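Local coordinates for hypothetical protein (Uncultured marine organism, PDB 2OP5), which is of unknown function but forms a dimer with a ferredoxin-like fold and belongs to the dimeric alpha-beta barrel clan, at residues 12-17 / 100-105. Sequence-based numbering, arbitrary orientation.
Sequences NSLFMD and FKIHNN
Phe15 and His103 form a hydrogen-bonded antiparallel pair: His103 N donates almost straight to Phe15 O (2.8 Å), and Phe15 N returns a more bent bond to His103 O. In the conformer described, His103 CB sits over the centre of the Phe15 ring, a CH-pi contact, while the imidazole slides past with little overlap; an aromatic suits because it also packs on Phe15 of the second subunit.

Beyond this pair, side-chain amides supplement one backbone bond, Ser13 N to Asn105 O. Asn12 CG swings away from its own N (chi1 -169°), turning the side chain from CB outward to residues 104-105: CG comes 4.1 Å from Asn104 OD1, OD1 accepts from Asn105 N at 3.1 Å, and ND2 bonds nearly straight to Asn104 OD1 at 3.3 Å. A leucine here would probably leave Asn105 N without this acceptor and the Asn104 amide freer to turn. Asn105 uses both amide ends: ND2 reaches Ser13 O at 2.9 Å, OD1 bonds to Arg63 of the second subunit.

On the other face, Met16 CG touches Ile102 CG1 and Phe100 CD1, this selenomethionine's selenium making an oblique Met-aromatic contact with the Phe100 ring. Joining first and last strands antiparallel is characteristic of the ferredoxin-like fold.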
loop_
_atom_site.group_PDB
_atom_site.type_symbol
_atom_site.label_atom_id
_atom_site.label_comp_id
_atom_site.label_asym_id
_atom_site.label_seq_id
_atom_site.Cartn_x
_atom_site.Cartn_y
_atom_site.Cartn_z
ATOM N N ASN A 12 -5.364 -3.498 3.011
ATOM C CA ASN A 12 -6.085 -2.740 1.980
ATOM C C ASN A 12 -5.160 -1.633 1.501
ATOM O O ASN A 12 -4.674 -0.843 2.306
ATOM C CB ASN A 12 -7.388 -2.138 2.491
ATOM C CG ASN A 12 -8.268 -1.571 1.368
ATOM O OD1 ASN A 12 -7.992 -1.743 0.175
ATOM N ND2 ASN A 12 -9.354 -0.916 1.754
ATOM N N SER A 13 -4.868 -1.627 0.207
ATOM C CA SER A 13 -4.037 -0.600 -0.429
ATOM C C SER A 13 -5.006 0.084 -1.349
ATOM O O SER A 13 -5.255 -0.375 -2.473
ATOM C CB SER A 13 -2.877 -1.208 -1.223
ATOM O OG SER A 13 -2.107 -0.192 -1.861
ATOM N N LEU A 14 -5.600 1.153 -0.836
ATOM C CA LEU A 14 -6.619 1.862 -1.567
ATOM C C LEU A 14 -6.098 3.190 -2.094
ATOM O O LEU A 14 -5.057 3.679 -1.625
ATOM C CB LEU A 14 -7.848 2.050 -0.688
ATOM C CG LEU A 14 -7.875 3.090 0.419
ATOM C CD1 LEU A 14 -8.030 4.513 -0.107
ATOM C CD2 LEU A 14 -9.063 2.796 1.341
ATOM N N PHE A 15 -6.784 3.721 -3.108
ATOM C CA PHE A 15 -6.418 5.032 -3.642
ATOM C C PHE A 15 -7.657 5.827 -4.059
ATOM O O PHE A 15 -8.706 5.246 -4.361
ATOM C CB PHE A 15 -5.314 4.976 -4.736
ATOM C CG PHE A 15 -5.708 4.280 -6.038
ATOM C CD1 PHE A 15 -5.476 2.922 -6.221
ATOM C CD2 PHE A 15 -6.244 5.005 -7.092
ATOM C CE1 PHE A 15 -5.799 2.291 -7.419
ATOM C CE2 PHE A 15 -6.587 4.377 -8.299
ATOM C CZ PHE A 15 -6.362 3.016 -8.460
HETATM N N MSE A 16 -7.512 7.162 -4.004
HETATM C CA MSE A 16 -8.577 8.110 -4.362
HETATM C C MSE A 16 -8.035 9.158 -5.317
HETATM O O MSE A 16 -6.964 9.710 -5.088
HETATM C CB MSE A 16 -9.109 8.852 -3.151
HETATM C CG MSE A 16 -10.010 8.040 -2.272
HETATM SE SE MSE A 16 -9.923 8.723 -0.441
HETATM C CE MSE A 16 -8.140 8.254 -0.180
ATOM N N ASP A 17 -8.807 9.448 -6.353
ATOM C CA ASP A 17 -8.452 10.407 -7.385
ATOM C C ASP A 17 -9.461 11.535 -7.374
ATOM O O ASP A 17 -10.669 11.289 -7.456
ATOM C CB ASP A 17 -8.479 9.746 -8.754
ATOM C CG ASP A 17 -7.455 8.643 -8.890
ATOM O OD1 ASP A 17 -6.483 8.667 -8.118
ATOM O OD2 ASP A 17 -7.625 7.744 -9.754
ATOM N N PHE A 100 -14.703 11.753 -5.965
ATOM C CA PHE A 100 -13.615 10.830 -6.150
ATOM C C PHE A 100 -14.215 9.449 -5.997
ATOM O O PHE A 100 -15.269 9.316 -5.388
ATOM C CB PHE A 100 -12.585 11.001 -5.016
ATOM C CG PHE A 100 -13.165 10.780 -3.620
ATOM C CD1 PHE A 100 -13.243 9.504 -3.068
ATOM C CD2 PHE A 100 -13.639 11.843 -2.877
ATOM C CE1 PHE A 100 -13.788 9.303 -1.793
ATOM C CE2 PHE A 100 -14.179 11.645 -1.620
ATOM C CZ PHE A 100 -14.252 10.367 -1.074
ATOM N N LYS A 101 -13.568 8.424 -6.546
ATOM C CA LYS A 101 -13.989 7.037 -6.344
ATOM C C LYS A 101 -12.849 6.331 -5.634
ATOM O O LYS A 101 -11.684 6.473 -6.042
ATOM C CB LYS A 101 -14.271 6.329 -7.668
ATOM C CG LYS A 101 -14.575 4.824 -7.519
ATOM C CD LYS A 101 -14.841 4.141 -8.848
ATOM C CE LYS A 101 -16.154 4.586 -9.467
ATOM N NZ LYS A 101 -16.524 3.702 -10.595
ATOM N N ILE A 102 -13.178 5.570 -4.595
ATOM C CA ILE A 102 -12.175 4.833 -3.884
ATOM C C ILE A 102 -11.914 3.555 -4.658
ATOM O O ILE A 102 -12.850 2.821 -4.987
ATOM C CB ILE A 102 -12.601 4.486 -2.447
ATOM C CG1 ILE A 102 -12.810 5.769 -1.641
ATOM C CG2 ILE A 102 -11.515 3.677 -1.742
ATOM C CD1 ILE A 102 -13.035 5.561 -0.131
ATOM N N HIS A 103 -10.638 3.328 -4.974
ATOM C CA HIS A 103 -10.189 2.072 -5.559
ATOM C C HIS A 103 -9.575 1.248 -4.463
ATOM O O HIS A 103 -8.496 1.579 -3.988
ATOM C CB HIS A 103 -9.174 2.318 -6.652
ATOM C CG HIS A 103 -9.787 2.871 -7.891
ATOM N ND1 HIS A 103 -9.627 4.181 -8.285
ATOM C CD2 HIS A 103 -10.603 2.295 -8.808
ATOM C CE1 HIS A 103 -10.284 4.375 -9.419
ATOM N NE2 HIS A 103 -10.897 3.251 -9.748
ATOM N N ASN A 104 -10.293 0.215 -4.035
ATOM C CA ASN A 104 -9.828 -0.693 -2.989
ATOM C C ASN A 104 -9.131 -1.887 -3.593
ATOM O O ASN A 104 -9.481 -2.329 -4.707
ATOM C CB ASN A 104 -10.998 -1.228 -2.161
ATOM C CG ASN A 104 -11.776 -0.131 -1.488
ATOM O OD1 ASN A 104 -11.336 0.442 -0.477
ATOM N ND2 ASN A 104 -12.960 0.160 -2.032
ATOM N N ASN A 105 -8.167 -2.398 -2.830
ATOM C CA ASN A 105 -7.376 -3.570 -3.169
ATOM C C ASN A 105 -7.096 -4.317 -1.873
ATOM O O ASN A 105 -6.047 -4.105 -1.265
ATOM C CB ASN A 105 -6.061 -3.163 -3.833
ATOM C CG ASN A 105 -6.282 -2.424 -5.142
ATOM O OD1 ASN A 105 -6.595 -3.030 -6.153
ATOM N ND2 ASN A 105 -6.119 -1.103 -5.115
#